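Local coordinates for N-acetylmuramoyl-L-alanine amidase XlyA (PDB 3RDR), which hydrolyses the amide link between N-acetylmuramoyl residues and L-amino acids in cell-wall glycopeptides, the chain here being the zinc-binding catalytic domain of this autolysin, at residues D54-T62 and H71-H80. Sequence-based numbering, arbitrary orientation.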
ATOM      1  N   ASP A  54      11.748 -14.859  -5.656  1.00 34.80           N
ATOM      2  CA  ASP A  54      12.911 -14.040  -5.327  1.00 36.44           C
ATOM      3  C   ASP A  54      12.641 -12.627  -4.809  1.00 33.94           C
ATOM      4  O   ASP A  54      13.575 -11.918  -4.443  1.00 33.36           O
ATOM      5  CB  ASP A  54      13.857 -13.974  -6.529  1.00 40.43           C
ATOM      6  CG  ASP A  54      13.129 -14.100  -7.851  1.00 44.10           C
ATOM      7  OD1 ASP A  54      12.166 -13.340  -8.068  1.00 45.67           O
ATOM      8  OD2 ASP A  54      13.524 -14.959  -8.672  1.00 48.06           O
ATOM      9  N   THR A  55      11.378 -12.216  -4.770  1.00 33.48           N
ATOM     10  CA  THR A  55      11.038 -10.883  -4.276  1.00 32.74           C
ATOM     11  C   THR A  55      11.210 -10.833  -2.759  1.00 32.05           C
ATOM     12  O   THR A  55      10.962 -11.822  -2.066  1.00 32.43           O
ATOM     13  CB  THR A  55       9.582 -10.511  -4.620  1.00 34.23           C
ATOM     14  OG1 THR A  55       8.692 -11.426  -3.969  1.00 35.50           O
ATOM     15  CG2 THR A  55       9.360 -10.577  -6.123  1.00 31.88           C
ATOM     16  N   THR A  56      11.633  -9.682  -2.246  1.00 30.51           N
ATOM     17  CA  THR A  56      11.839  -9.524  -0.811  1.00 29.00           C
ATOM     18  C   THR A  56      10.952  -8.445  -0.187  1.00 28.74           C
ATOM     19  O   THR A  56      10.782  -8.401   1.039  1.00 27.56           O
ATOM     20  CB  THR A  56      13.322  -9.202  -0.502  1.00 31.28           C
ATOM     21  OG1 THR A  56      13.766  -8.134  -1.350  1.00 29.90           O
ATOM     22  CG2 THR A  56      14.203 -10.436  -0.741  1.00 30.08           C
ATOM     23  N   THR A  57      10.385  -7.578  -1.023  1.00 25.23           N
ATOM     24  CA  THR A  57       9.512  -6.513  -0.531  1.00 23.23           C
ATOM     25  C   THR A  57       8.049  -6.936  -0.652  1.00 20.90           C
ATOM     26  O   THR A  57       7.701  -7.747  -1.509  1.00 19.79           O
ATOM     27  CB  THR A  57       9.734  -5.194  -1.328  1.00 24.21           C
ATOM     28  OG1 THR A  57      11.027  -4.661  -1.014  1.00 28.00           O
ATOM     29  CG2 THR A  57       8.683  -4.155  -0.968  1.00 26.20           C
ATOM     30  N   SER A  58       7.195  -6.397   0.213  1.00 19.28           N
ATOM     31  CA  SER A  58       5.777  -6.735   0.166  1.00 18.55           C
ATOM     32  C   SER A  58       4.926  -5.735   0.929  1.00 17.69           C
ATOM     33  O   SER A  58       5.379  -5.128   1.901  1.00 19.67           O
ATOM     34  CB  SER A  58       5.537  -8.138   0.739  1.00 19.47           C
ATOM     35  OG  SER A  58       5.815  -8.171   2.128  1.00 17.37           O
ATOM     36  N   TRP A  59       3.694  -5.565   0.469  1.00 17.33           N
ATOM     37  CA  TRP A  59       2.742  -4.661   1.095  1.00 18.35           C
ATOM     38  C   TRP A  59       1.365  -5.300   0.949  1.00 19.38           C
ATOM     39  O   TRP A  59       1.219  -6.321   0.271  1.00 17.36           O
ATOM     40  CB  TRP A  59       2.803  -3.275   0.439  1.00 17.82           C
ATOM     41  CG  TRP A  59       2.659  -3.312  -1.033  1.00 19.66           C
ATOM     42  CD1 TRP A  59       1.505  -3.188  -1.748  1.00 18.66           C
ATOM     43  CD2 TRP A  59       3.706  -3.522  -1.990  1.00 19.51           C
ATOM     44  NE1 TRP A  59       1.768  -3.305  -3.090  1.00 19.52           N
ATOM     45  CE2 TRP A  59       3.110  -3.511  -3.268  1.00 18.66           C
ATOM     46  CE3 TRP A  59       5.090  -3.715  -1.890  1.00 22.21           C
ATOM     47  CZ2 TRP A  59       3.850  -3.685  -4.444  1.00 20.04           C
ATOM     48  CZ3 TRP A  59       5.828  -3.889  -3.062  1.00 22.74           C
ATOM     49  CH2 TRP A  59       5.202  -3.873  -4.321  1.00 21.09           C
ATOM     50  N   HIS A  60       0.354  -4.695   1.564  1.00 18.72           N
ATOM     51  CA  HIS A  60      -0.987  -5.270   1.559  1.00 20.42           C
ATOM     52  C   HIS A  60      -1.901  -5.007   0.367  1.00 20.52           C
ATOM     53  O   HIS A  60      -2.563  -5.928  -0.118  1.00 19.34           O
ATOM     54  CB  HIS A  60      -1.689  -4.848   2.854  1.00 18.61           C
ATOM     55  CG  HIS A  60      -0.865  -5.093   4.078  1.00 19.72           C
ATOM     56  ND1 HIS A  60      -0.953  -6.254   4.818  1.00 21.55           N
ATOM     57  CD2 HIS A  60       0.128  -4.363   4.642  1.00 17.40           C
ATOM     58  CE1 HIS A  60      -0.050  -6.229   5.782  1.00 17.40           C
ATOM     59  NE2 HIS A  60       0.620  -5.094   5.697  1.00 21.09           N
ATOM     60  N   PHE A  61      -1.937  -3.764  -0.106  1.00 20.20           N
ATOM     61  CA  PHE A  61      -2.814  -3.393  -1.217  1.00 20.52           C
ATOM     62  C   PHE A  61      -2.138  -2.591  -2.330  1.00 20.53           C
ATOM     63  O   PHE A  61      -1.345  -1.684  -2.065  1.00 19.43           O
ATOM     64  CB  PHE A  61      -3.972  -2.526  -0.709  1.00 20.76           C
ATOM     65  CG  PHE A  61      -4.931  -3.226   0.216  1.00 21.96           C
ATOM     66  CD1 PHE A  61      -5.887  -4.104  -0.280  1.00 21.88           C
ATOM     67  CD2 PHE A  61      -4.931  -2.936   1.578  1.00 22.34           C
ATOM     68  CE1 PHE A  61      -6.836  -4.676   0.566  1.00 22.91           C
ATOM     69  CE2 PHE A  61      -5.877  -3.505   2.430  1.00 22.58           C
ATOM     70  CZ  PHE A  61      -6.832  -4.375   1.920  1.00 21.61           C
ATOM     71  N   THR A  62      -2.463  -2.923  -3.574  1.00 19.66           N
ATOM     72  CA  THR A  62      -1.964  -2.169  -4.716  1.00 19.18           C
ATOM     73  C   THR A  62      -3.234  -1.618  -5.359  1.00 19.80           C
ATOM     74  O   THR A  62      -4.185  -2.362  -5.617  1.00 18.93           O
ATOM     75  CB  THR A  62      -1.200  -3.031  -5.727  1.00 18.13           C
ATOM     76  OG1 THR A  62      -0.038  -3.588  -5.098  1.00 18.08           O
ATOM     77  CG2 THR A  62      -0.748  -2.161  -6.910  1.00 16.24           C
ATOM     78  N   HIS A  71      -2.420  -8.490  -1.433  1.00 23.46           N
ATOM     79  CA  HIS A  71      -1.368  -9.493  -1.478  1.00 22.61           C
ATOM     80  C   HIS A  71      -1.100 -10.170  -0.142  1.00 23.20           C
ATOM     81  O   HIS A  71      -0.440 -11.206  -0.086  1.00 21.07           O
ATOM     82  CB  HIS A  71      -0.080  -8.828  -1.963  1.00 21.81           C
ATOM     83  CG  HIS A  71      -0.293  -7.833  -3.059  1.00 21.40           C
ATOM     84  ND1 HIS A  71      -0.585  -8.203  -4.355  1.00 21.42           N
ATOM     85  CD2 HIS A  71      -0.282  -6.478  -3.047  1.00 18.53           C
ATOM     86  CE1 HIS A  71      -0.743  -7.118  -5.095  1.00 22.16           C
ATOM     87  NE2 HIS A  71      -0.564  -6.059  -4.325  1.00 21.19           N
ATOM     88  N   LEU A  72      -1.615  -9.581   0.930  1.00 23.71           N
ATOM     89  CA  LEU A  72      -1.394 -10.094   2.275  1.00 23.19           C
ATOM     90  C   LEU A  72      -2.637  -9.916   3.137  1.00 24.89           C
ATOM     91  O   LEU A  72      -3.415  -8.978   2.933  1.00 23.94           O
ATOM     92  CB  LEU A  72      -0.250  -9.312   2.930  1.00 21.32           C
ATOM     93  CG  LEU A  72       1.214  -9.747   3.040  1.00 25.27           C
ATOM     94  CD1 LEU A  72       1.607 -10.762   1.993  1.00 27.02           C
ATOM     95  CD2 LEU A  72       2.070  -8.495   2.957  1.00 22.27           C
ATOM     96  N   PRO A  73      -2.850 -10.823   4.107  1.00 25.19           N
ATOM     97  CA  PRO A  73      -4.019 -10.694   4.981  1.00 25.26           C
ATOM     98  C   PRO A  73      -3.695  -9.549   5.940  1.00 25.19           C
ATOM     99  O   PRO A  73      -2.525  -9.323   6.253  1.00 24.18           O
ATOM    100  CB  PRO A  73      -4.082 -12.055   5.678  1.00 26.04           C
ATOM    101  CG  PRO A  73      -2.643 -12.475   5.733  1.00 26.38           C
ATOM    102  CD  PRO A  73      -2.153 -12.101   4.347  1.00 25.14           C
ATOM    103  N   LEU A  74      -4.711  -8.830   6.406  1.00 23.90           N
ATOM    104  CA  LEU A  74      -4.467  -7.702   7.297  1.00 25.74           C
ATOM    105  C   LEU A  74      -3.989  -8.035   8.711  1.00 26.70           C
ATOM    106  O   LEU A  74      -3.723  -7.129   9.504  1.00 28.03           O
ATOM    107  CB  LEU A  74      -5.710  -6.807   7.353  1.00 26.35           C
ATOM    108  CG  LEU A  74      -6.178  -6.316   5.975  1.00 27.95           C
ATOM    109  CD1 LEU A  74      -7.217  -5.221   6.156  1.00 27.46           C
ATOM    110  CD2 LEU A  74      -4.991  -5.789   5.170  1.00 26.29           C
ATOM    111  N   ASN A  75      -3.873  -9.320   9.037  1.00 27.11           N
ATOM    112  CA  ASN A  75      -3.382  -9.707  10.359  1.00 27.66           C
ATOM    113  C   ASN A  75      -1.908 -10.113  10.299  1.00 26.36           C
ATOM    114  O   ASN A  75      -1.368 -10.667  11.255  1.00 25.75           O
ATOM    115  CB  ASN A  75      -4.221 -10.847  10.961  1.00 30.16           C
ATOM    116  CG  ASN A  75      -4.416 -12.014  10.007  1.00 32.03           C
ATOM    117  OD1 ASN A  75      -3.464 -12.542   9.438  1.00 31.12           O
ATOM    118  ND2 ASN A  75      -5.663 -12.431   9.842  1.00 38.41           N
ATOM    119  N   GLU A  76      -1.266  -9.817   9.168  1.00 24.01           N
ATOM    120  CA  GLU A  76       0.153 -10.113   8.953  1.00 23.55           C
ATOM    121  C   GLU A  76       0.881  -8.853   8.475  1.00 22.87           C
ATOM    122  O   GLU A  76       0.275  -7.977   7.863  1.00 23.63           O
ATOM    123  CB  GLU A  76       0.321 -11.212   7.902  1.00 22.14           C
ATOM    124  CG  GLU A  76       0.114 -12.630   8.416  1.00 24.45           C
ATOM    125  CD  GLU A  76       0.331 -13.675   7.332  1.00 23.92           C
ATOM    126  OE1 GLU A  76       1.170 -13.441   6.436  1.00 25.40           O
ATOM    127  OE2 GLU A  76      -0.321 -14.735   7.379  1.00 23.33           O
ATOM    128  N   ASN A  77       2.179  -8.772   8.748  1.00 20.52           N
ATOM    129  CA  ASN A  77       2.973  -7.616   8.334  1.00 21.45           C
ATOM    130  C   ASN A  77       3.586  -7.821   6.954  1.00 19.83           C
ATOM    131  O   ASN A  77       3.565  -8.923   6.398  1.00 20.07           O
ATOM    132  CB  ASN A  77       4.116  -7.363   9.323  1.00 19.67           C
ATOM    133  CG  ASN A  77       5.289  -8.311   9.111  1.00 23.23           C
ATOM    134  OD1 ASN A  77       5.153  -9.531   9.243  1.00 20.55           O
ATOM    135  ND2 ASN A  77       6.447  -7.753   8.766  1.00 19.86           N
ATOM    136  N   GLY A  78       4.137  -6.744   6.411  1.00 21.32           N
ATOM    137  CA  GLY A  78       4.798  -6.805   5.122  1.00 19.55           C
ATOM    138  C   GLY A  78       6.132  -6.111   5.310  1.00 19.47           C
ATOM    139  O   GLY A  78       6.355  -5.504   6.350  1.00 18.26           O
ATOM    140  N   TRP A  79       7.026  -6.217   4.335  1.00 21.17           N
ATOM    141  CA  TRP A  79       8.326  -5.546   4.408  1.00 22.78           C
ATOM    142  C   TRP A  79       8.245  -4.398   3.405  1.00 22.53           C
ATOM    143  O   TRP A  79       8.433  -4.617   2.211  1.00 22.81           O
ATOM    144  CB  TRP A  79       9.448  -6.499   3.988  1.00 22.59           C
ATOM    145  CG  TRP A  79       9.706  -7.643   4.931  1.00 23.97           C
ATOM    146  CD1 TRP A  79       9.960  -8.939   4.585  1.00 23.63           C
ATOM    147  CD2 TRP A  79       9.810  -7.583   6.362  1.00 22.67           C
ATOM    148  NE1 TRP A  79      10.219  -9.688   5.705  1.00 24.04           N
ATOM    149  CE2 TRP A  79      10.135  -8.884   6.810  1.00 23.71           C
ATOM    150  CE3 TRP A  79       9.664  -6.559   7.308  1.00 22.64           C
ATOM    151  CZ2 TRP A  79      10.314  -9.191   8.162  1.00 23.78           C
ATOM    152  CZ3 TRP A  79       9.842  -6.860   8.651  1.00 24.25           C
ATOM    153  CH2 TRP A  79      10.164  -8.169   9.067  1.00 26.34           C
ATOM    154  N   HIS A  80       7.976  -3.181   3.874  1.00 22.21           N
ATOM    155  CA  HIS A  80       7.835  -2.061   2.944  1.00 23.77           C
ATOM    156  C   HIS A  80       8.201  -0.680   3.474  1.00 24.51           C
ATOM    157  O   HIS A  80       8.516   0.212   2.686  1.00 24.55           O
ATOM    158  CB  HIS A  80       6.393  -2.018   2.442  1.00 22.83           C
ATOM    159  CG  HIS A  80       5.386  -1.854   3.538  1.00 22.18           C
ATOM    160  ND1 HIS A  80       4.961  -0.620   3.980  1.00 22.56           N
ATOM    161  CD2 HIS A  80       4.785  -2.767   4.339  1.00 21.66           C
ATOM    162  CE1 HIS A  80       4.144  -0.779   5.007  1.00 21.73           C
ATOM    163  NE2 HIS A  80       4.021  -2.073   5.245  1.00 20.92           N
TER
HETATM  164  O   HOH W   1       3.327  -3.989   7.430  1.00 19.23           O
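Thr62 and His71 meet through a short hydrogen bond, OG1 to NE2 at 2.6 Å, with the hydroxyl oxygen at the edge of the imidazole. The same OG1 accepts from Trp59 NE1 (2.7 Å), nearly in the indole plane, so two ring nitrogens grip one hydroxyl. The edge of His71 is turned toward the five-membered ring of Trp59 in an offset edge-to-face pair, planes at 82°.

Hydrogen bonds to the backbone join the segments at two places. His71 N donates to His60 O at 2.9 Å, extending the hairpin pairing of strands 61-63 and 68-70. Further along, Ser58 N reaches Trp79 O almost straight (172°). Ser58 OG, turned between its backbone N and carbonyl carbon (chi1 67°), accepts from Trp79 N at 3.2 Å; it also bonds Asn18 O.

Leucines pack on the rings: Leu72 CD2 over one His60 face, toward the rim, and Leu74 CD2 against Phe61 CE2 (3.7 Å). As modelled, His60 ND1 is buried without a partner, but CE1 crowding Glu76 O makes that ring orientation doubtful.

In this T7 lysozyme-like fold, the loop after strand 68-70 thus runs back along the approach to strand 61-63, near the zinc. Water 1 accepts from Gly78 N and bonds His80 NE2 (3.0 Å), with a weak link to His60 NE2; His80 ND1 bonds the zinc ligand His32. The contact thus contributes to placing His80, a second-shell support in a hydrogen-bond chain from water to metal ligand.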